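Local coordinates for SCO family protein (Aquifex aeolicus, PDB 3ME7) that probably binds copper and takes part in electron transfer, as a membrane-bound SCO1/2-family protein with a thioredoxin-like domain, at residues I125-L133 with Y142-F153. Sequence-based numbering, arbitrary orientation.
Sequences IHPNVVVVL and YIYGVNYNYLEF
V130 and I143 form an antiparallel hydrogen-bonded pair in the hairpin of strands 129-133 and 139-144: V130 N gives to I143 O, and I143 N to V130 O (2.8 Å, 169° at the hydrogen). Two residues along, past the non-hydrogen-bonded V129/Y144 pair, G145 N gives to N128 O at 2.9 Å, just where the backbone angles of G145 call for glycine.

On one face of the sheet V129 and V131 lie beside two tyrosines. V129 CG2, set anti to its own N (chi1 66° for CG1), meets Y144 CE1 at 3.3 Å and comes to the edge of the Y142 ring. V131 spans Y142 CE1 with both methyls, CG2 the nearer at 3.6 Å; an alanine in place of V131 would remove both and would probably open a gap beside Y142 CE1, leaving V129 CG2 as the remaining valine contact on the ring. Y144 OH sits over one face of the Y142 ring, offset toward its rim; the Y142 hydroxyl is itself bonded to S2 N.

On the other face V130 splits its methyls: CG2 lies 3.4 Å from Y148 OH, which also donates weakly to G145 O, and CG1 approaches F153 CE2. I143 CD1 rests over the centre of the F153 ring, 3.6 Å above its plane. A capping box of N149 and E152 starts the helix carrying F153, while Y148 and N128 also pack on I47 of helix 43-52.

Strand 129-133 thus joins edge strand 139-144 to strand 31-36 of a thioredoxin-like sheet. Backbone bonds fix the register and apolar branches fill both faces, tying the helix start to the strand that follows H126, a predicted copper ligand.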
ATOM      1  N   ILE A 125      -6.445   5.966  15.680  1.00 11.73           N
ATOM      2  CA  ILE A 125      -5.358   5.124  16.187  1.00 11.30           C
ATOM      3  C   ILE A 125      -5.311   3.929  15.238  1.00 10.76           C
ATOM      4  O   ILE A 125      -6.348   3.344  14.937  1.00 10.73           O
ATOM      5  CB  ILE A 125      -5.653   4.670  17.632  1.00 11.72           C
ATOM      6  CG1 ILE A 125      -5.448   5.834  18.601  1.00 13.89           C
ATOM      7  CG2 ILE A 125      -4.757   3.490  18.055  1.00 13.01           C
ATOM      8  CD1 ILE A 125      -6.003   5.570  19.981  1.00 13.23           C
ATOM      9  N   HIS A 126      -4.119   3.591  14.745  1.00  9.84           N
ATOM     10  CA  HIS A 126      -3.974   2.580  13.705  1.00 11.33           C
ATOM     11  C   HIS A 126      -2.536   2.056  13.698  1.00 11.18           C
ATOM     12  O   HIS A 126      -1.632   2.722  14.212  1.00 10.86           O
ATOM     13  CB  HIS A 126      -4.321   3.188  12.322  1.00 12.41           C
ATOM     14  CG  HIS A 126      -3.407   4.301  11.917  1.00 14.77           C
ATOM     15  ND1 HIS A 126      -2.261   4.080  11.184  1.00 13.57           N
ATOM     16  CD2 HIS A 126      -3.441   5.630  12.171  1.00 13.44           C
ATOM     17  CE1 HIS A 126      -1.633   5.226  10.997  1.00 14.40           C
ATOM     18  NE2 HIS A 126      -2.323   6.183  11.592  1.00 15.41           N
ATOM     19  N   PRO A 127      -2.328   0.844  13.151  1.00 11.99           N
ATOM     20  CA  PRO A 127      -0.953   0.379  12.934  1.00 12.06           C
ATOM     21  C   PRO A 127      -0.217   1.110  11.825  1.00 10.58           C
ATOM     22  O   PRO A 127      -0.830   1.669  10.893  1.00 10.09           O
ATOM     23  CB  PRO A 127      -1.116  -1.104  12.562  1.00 13.88           C
ATOM     24  CG  PRO A 127      -2.517  -1.254  12.120  1.00 20.56           C
ATOM     25  CD  PRO A 127      -3.336  -0.142  12.714  1.00 13.64           C
ATOM     26  N   ASN A 128       1.099   1.081  11.938  1.00  8.96           N
ATOM     27  CA  ASN A 128       1.995   1.569  10.887  1.00  8.83           C
ATOM     28  C   ASN A 128       2.497   0.379  10.109  1.00  8.58           C
ATOM     29  O   ASN A 128       3.319  -0.376  10.605  1.00  9.07           O
ATOM     30  CB  ASN A 128       3.172   2.340  11.504  1.00  9.86           C
ATOM     31  CG  ASN A 128       2.708   3.507  12.369  1.00 10.86           C
ATOM     32  OD1 ASN A 128       1.820   4.269  11.988  1.00 11.66           O
ATOM     33  ND2 ASN A 128       3.286   3.639  13.539  1.00  9.17           N
ATOM     34  N   VAL A 129       2.003   0.207   8.886  1.00  8.40           N
ATOM     35  CA  VAL A 129       2.321  -0.998   8.150  1.00  9.33           C
ATOM     36  C   VAL A 129       2.428  -0.738   6.651  1.00  9.18           C
ATOM     37  O   VAL A 129       1.706   0.095   6.105  1.00  9.61           O
ATOM     38  CB  VAL A 129       1.291  -2.133   8.427  1.00 10.68           C
ATOM     39  CG1 VAL A 129      -0.092  -1.761   7.888  1.00 12.06           C
ATOM     40  CG2 VAL A 129       1.789  -3.461   7.828  1.00 11.47           C
ATOM     41  N   VAL A 130       3.359  -1.448   6.005  1.00  8.05           N
ATOM     42  CA  VAL A 130       3.406  -1.529   4.560  1.00  8.22           C
ATOM     43  C   VAL A 130       3.289  -3.006   4.234  1.00  7.89           C
ATOM     44  O   VAL A 130       3.884  -3.848   4.911  1.00  9.53           O
ATOM     45  CB  VAL A 130       4.730  -0.913   4.026  1.00  8.76           C
ATOM     46  CG1 VAL A 130       4.956  -1.226   2.554  1.00 12.20           C
ATOM     47  CG2 VAL A 130       4.695   0.593   4.224  1.00 11.76           C
ATOM     48  N   VAL A 131       2.483  -3.333   3.226  1.00  8.03           N
ATOM     49  CA  VAL A 131       2.205  -4.725   2.903  1.00  8.70           C
ATOM     50  C   VAL A 131       2.773  -4.985   1.516  1.00  9.62           C
ATOM     51  O   VAL A 131       2.617  -4.162   0.605  1.00 11.41           O
ATOM     52  CB  VAL A 131       0.689  -5.052   2.912  1.00  9.02           C
ATOM     53  CG1 VAL A 131       0.461  -6.571   2.762  1.00 12.03           C
ATOM     54  CG2 VAL A 131       0.013  -4.567   4.195  1.00 12.57           C
ATOM     55  N   VAL A 132       3.421  -6.141   1.345  1.00  9.17           N
ATOM     56  CA  VAL A 132       4.001  -6.473   0.051  1.00  8.65           C
ATOM     57  C   VAL A 132       3.310  -7.703  -0.516  1.00  8.87           C
ATOM     58  O   VAL A 132       3.292  -8.755   0.115  1.00 10.98           O
ATOM     59  CB  VAL A 132       5.537  -6.671   0.121  1.00  7.37           C
ATOM     60  CG1 VAL A 132       6.073  -6.846  -1.306  1.00 10.49           C
ATOM     61  CG2 VAL A 132       6.193  -5.447   0.753  1.00 10.07           C
ATOM     62  N   LEU A 133       2.720  -7.544  -1.702  1.00  8.07           N
ATOM     63  CA  LEU A 133       2.014  -8.623  -2.389  1.00  8.30           C
ATOM     64  C   LEU A 133       2.785  -9.182  -3.575  1.00  8.24           C
ATOM     65  O   LEU A 133       3.545  -8.473  -4.249  1.00  8.57           O
ATOM     66  CB  LEU A 133       0.666  -8.131  -2.919  1.00  8.96           C
ATOM     67  CG  LEU A 133      -0.191  -7.228  -2.031  1.00  9.24           C
ATOM     68  CD1 LEU A 133      -1.455  -6.830  -2.797  1.00  9.94           C
ATOM     69  CD2 LEU A 133      -0.544  -7.958  -0.770  1.00  9.97           C
ATOM     70  N   TYR A 142       4.936  -8.288   5.605  1.00 10.88           N
ATOM     71  CA  TYR A 142       4.497  -7.076   6.274  1.00 10.52           C
ATOM     72  C   TYR A 142       5.732  -6.381   6.820  1.00 11.54           C
ATOM     73  O   TYR A 142       6.613  -7.036   7.412  1.00 13.24           O
ATOM     74  CB  TYR A 142       3.603  -7.411   7.465  1.00 11.01           C
ATOM     75  CG  TYR A 142       2.220  -7.879   7.119  1.00 11.20           C
ATOM     76  CD1 TYR A 142       1.225  -6.969   6.759  1.00 12.42           C
ATOM     77  CD2 TYR A 142       1.884  -9.228   7.171  1.00 12.17           C
ATOM     78  CE1 TYR A 142      -0.052  -7.384   6.447  1.00 12.06           C
ATOM     79  CE2 TYR A 142       0.586  -9.657   6.876  1.00 12.22           C
ATOM     80  CZ  TYR A 142      -0.377  -8.723   6.518  1.00 12.75           C
ATOM     81  OH  TYR A 142      -1.634  -9.133   6.212  1.00 12.09           O
ATOM     82  N   ILE A 143       5.793  -5.067   6.625  1.00 10.16           N
ATOM     83  CA  ILE A 143       6.901  -4.245   7.113  1.00  9.73           C
ATOM     84  C   ILE A 143       6.272  -3.188   8.000  1.00 10.23           C
ATOM     85  O   ILE A 143       5.545  -2.326   7.521  1.00 10.67           O
ATOM     86  CB  ILE A 143       7.721  -3.601   5.970  1.00 11.05           C
ATOM     87  CG1 ILE A 143       8.336  -4.700   5.078  1.00 11.17           C
ATOM     88  CG2 ILE A 143       8.796  -2.646   6.519  1.00 11.73           C
ATOM     89  CD1 ILE A 143       8.872  -4.186   3.763  1.00 13.17           C
ATOM     90  N   TYR A 144       6.546  -3.272   9.300  1.00 10.38           N
ATOM     91  CA  TYR A 144       5.915  -2.370  10.263  1.00 11.14           C
ATOM     92  C   TYR A 144       6.802  -1.213  10.656  1.00 10.60           C
ATOM     93  O   TYR A 144       8.019  -1.270  10.506  1.00 10.94           O
ATOM     94  CB  TYR A 144       5.516  -3.136  11.521  1.00 12.80           C
ATOM     95  CG  TYR A 144       4.417  -4.135  11.261  1.00 17.26           C
ATOM     96  CD1 TYR A 144       3.097  -3.721  11.168  1.00 14.41           C
ATOM     97  CD2 TYR A 144       4.703  -5.487  11.097  1.00 15.10           C
ATOM     98  CE1 TYR A 144       2.068  -4.640  10.915  1.00 17.65           C
ATOM     99  CE2 TYR A 144       3.685  -6.408  10.825  1.00 17.72           C
ATOM    100  CZ  TYR A 144       2.380  -5.966  10.739  1.00 15.29           C
ATOM    101  OH  TYR A 144       1.346  -6.859  10.475  1.00 19.08           O
ATOM    102  N   GLY A 145       6.150  -0.170  11.155  1.00 10.95           N
ATOM    103  CA  GLY A 145       6.834   0.995  11.695  1.00 11.73           C
ATOM    104  C   GLY A 145       6.944   2.125  10.703  1.00 13.02           C
ATOM    105  O   GLY A 145       6.248   2.152   9.669  1.00 13.24           O
ATOM    106  N   VAL A 146       7.803   3.077  11.034  1.00 14.77           N
ATOM    107  CA  VAL A 146       7.930   4.304  10.247  1.00 16.95           C
ATOM    108  C   VAL A 146       9.388   4.604   9.893  1.00 19.69           C
ATOM    109  O   VAL A 146       9.663   5.631   9.270  1.00 21.14           O
ATOM    110  CB  VAL A 146       7.302   5.533  10.966  1.00 16.61           C
ATOM    111  CG1 VAL A 146       5.864   5.251  11.383  1.00 13.05           C
ATOM    112  CG2 VAL A 146       8.118   5.934  12.186  1.00 12.06           C
ATOM    113  N   ASN A 147      10.301   3.728  10.306  1.00 20.38           N
ATOM    114  CA  ASN A 147      11.745   3.926  10.136  1.00 22.28           C
ATOM    115  C   ASN A 147      12.314   2.784   9.300  1.00 22.06           C
ATOM    116  O   ASN A 147      12.960   1.889   9.840  1.00 23.09           O
ATOM    117  CB  ASN A 147      12.450   3.980  11.514  1.00 23.69           C
ATOM    118  CG  ASN A 147      11.946   5.121  12.409  1.00 36.57           C
ATOM    119  OD1 ASN A 147      11.882   6.277  11.986  1.00 25.65           O
ATOM    120  ND2 ASN A 147      11.607   4.797  13.665  1.00 24.41           N
ATOM    121  N   TYR A 148      12.054   2.815   7.992  1.00 21.10           N
ATOM    122  CA  TYR A 148      12.315   1.660   7.116  1.00 20.95           C
ATOM    123  C   TYR A 148      13.780   1.498   6.773  1.00 21.77           C
ATOM    124  O   TYR A 148      14.509   2.489   6.597  1.00 23.07           O
ATOM    125  CB  TYR A 148      11.462   1.725   5.836  1.00 20.76           C
ATOM    126  CG  TYR A 148       9.983   1.872   6.104  1.00 24.31           C
ATOM    127  CD1 TYR A 148       9.353   1.084   7.067  1.00 20.13           C
ATOM    128  CD2 TYR A 148       9.203   2.783   5.389  1.00 20.27           C
ATOM    129  CE1 TYR A 148       8.004   1.217   7.326  1.00 24.22           C
ATOM    130  CE2 TYR A 148       7.846   2.930   5.651  1.00 24.35           C
ATOM    131  CZ  TYR A 148       7.251   2.142   6.606  1.00 20.04           C
ATOM    132  OH  TYR A 148       5.914   2.282   6.877  1.00 24.33           O
ATOM    133  N   ASN A 149      14.223   0.243   6.715  1.00 20.77           N
ATOM    134  CA  ASN A 149      15.547  -0.041   6.202  1.00 19.77           C
ATOM    135  C   ASN A 149      15.477  -0.711   4.836  1.00 17.59           C
ATOM    136  O   ASN A 149      14.488  -1.345   4.473  1.00 18.15           O
ATOM    137  CB  ASN A 149      16.435  -0.793   7.206  1.00 21.08           C
ATOM    138  CG  ASN A 149      15.929  -2.182   7.522  1.00 19.48           C
ATOM    139  OD1 ASN A 149      16.104  -3.118   6.741  1.00 22.22           O
ATOM    140  ND2 ASN A 149      15.340  -2.335   8.699  1.00 22.45           N
ATOM    141  N   TYR A 150      16.546  -0.531   4.073  1.00 14.87           N
ATOM    142  CA  TYR A 150      16.643  -1.048   2.731  1.00 12.30           C
ATOM    143  C   TYR A 150      16.532  -2.572   2.680  1.00 11.11           C
ATOM    144  O   TYR A 150      15.777  -3.120   1.860  1.00 11.28           O
ATOM    145  CB  TYR A 150      17.979  -0.586   2.143  1.00 11.15           C
ATOM    146  CG  TYR A 150      18.354  -1.216   0.818  1.00  8.94           C
ATOM    147  CD1 TYR A 150      17.709  -0.857  -0.368  1.00 10.08           C
ATOM    148  CD2 TYR A 150      19.371  -2.171   0.760  1.00 10.30           C
ATOM    149  CE1 TYR A 150      18.070  -1.435  -1.582  1.00 10.48           C
ATOM    150  CE2 TYR A 150      19.743  -2.759  -0.430  1.00  9.86           C
ATOM    151  CZ  TYR A 150      19.086  -2.391  -1.603  1.00  9.48           C
ATOM    152  OH  TYR A 150      19.445  -2.969  -2.800  1.00 11.15           O
ATOM    153  N   LEU A 151      17.273  -3.256   3.555  1.00 10.81           N
ATOM    154  CA  LEU A 151      17.321  -4.713   3.488  1.00 11.45           C
ATOM    155  C   LEU A 151      15.936  -5.337   3.626  1.00 11.43           C
ATOM    156  O   LEU A 151      15.598  -6.254   2.875  1.00 10.85           O
ATOM    157  CB  LEU A 151      18.289  -5.309   4.512  1.00 13.29           C
ATOM    158  CG  LEU A 151      18.565  -6.804   4.302  1.00 17.07           C
ATOM    159  CD1 LEU A 151      19.107  -7.056   2.898  1.00 14.33           C
ATOM    160  CD2 LEU A 151      19.541  -7.335   5.350  1.00 15.22           C
ATOM    161  N   GLU A 152      15.145  -4.822   4.562  1.00 11.07           N
ATOM    162  CA  GLU A 152      13.800  -5.395   4.773  1.00 11.07           C
ATOM    163  C   GLU A 152      12.919  -5.300   3.520  1.00 10.05           C
ATOM    164  O   GLU A 152      12.126  -6.208   3.252  1.00  9.91           O
ATOM    165  CB  GLU A 152      13.099  -4.851   6.031  1.00 12.63           C
ATOM    166  CG  GLU A 152      12.760  -3.365   6.035  1.00 15.64           C
ATOM    167  CD  GLU A 152      12.246  -2.878   7.392  1.00 15.20           C
ATOM    168  OE1 GLU A 152      12.287  -1.646   7.620  1.00 16.46           O
ATOM    169  OE2 GLU A 152      11.799  -3.722   8.208  1.00 16.06           O
ATOM    170  N   PHE A 153      13.061  -4.215   2.754  1.00  9.88           N
ATOM    171  CA  PHE A 153      12.318  -4.055   1.498  1.00  9.16           C
ATOM    172  C   PHE A 153      12.839  -4.964   0.391  1.00  9.09           C
ATOM    173  O   PHE A 153      12.041  -5.578  -0.320  1.00  9.11           O
ATOM    174  CB  PHE A 153      12.282  -2.588   1.045  1.00 11.07           C
ATOM    175  CG  PHE A 153      11.198  -1.810   1.699  1.00 13.56           C
ATOM    176  CD1 PHE A 153      11.365  -1.306   2.987  1.00 12.66           C
ATOM    177  CD2 PHE A 153       9.989  -1.639   1.052  1.00 13.16           C
ATOM    178  CE1 PHE A 153      10.326  -0.608   3.603  1.00 13.95           C
ATOM    179  CE2 PHE A 153       8.933  -0.928   1.668  1.00 14.61           C
ATOM    180  CZ  PHE A 153       9.115  -0.431   2.938  1.00 13.33           C
TER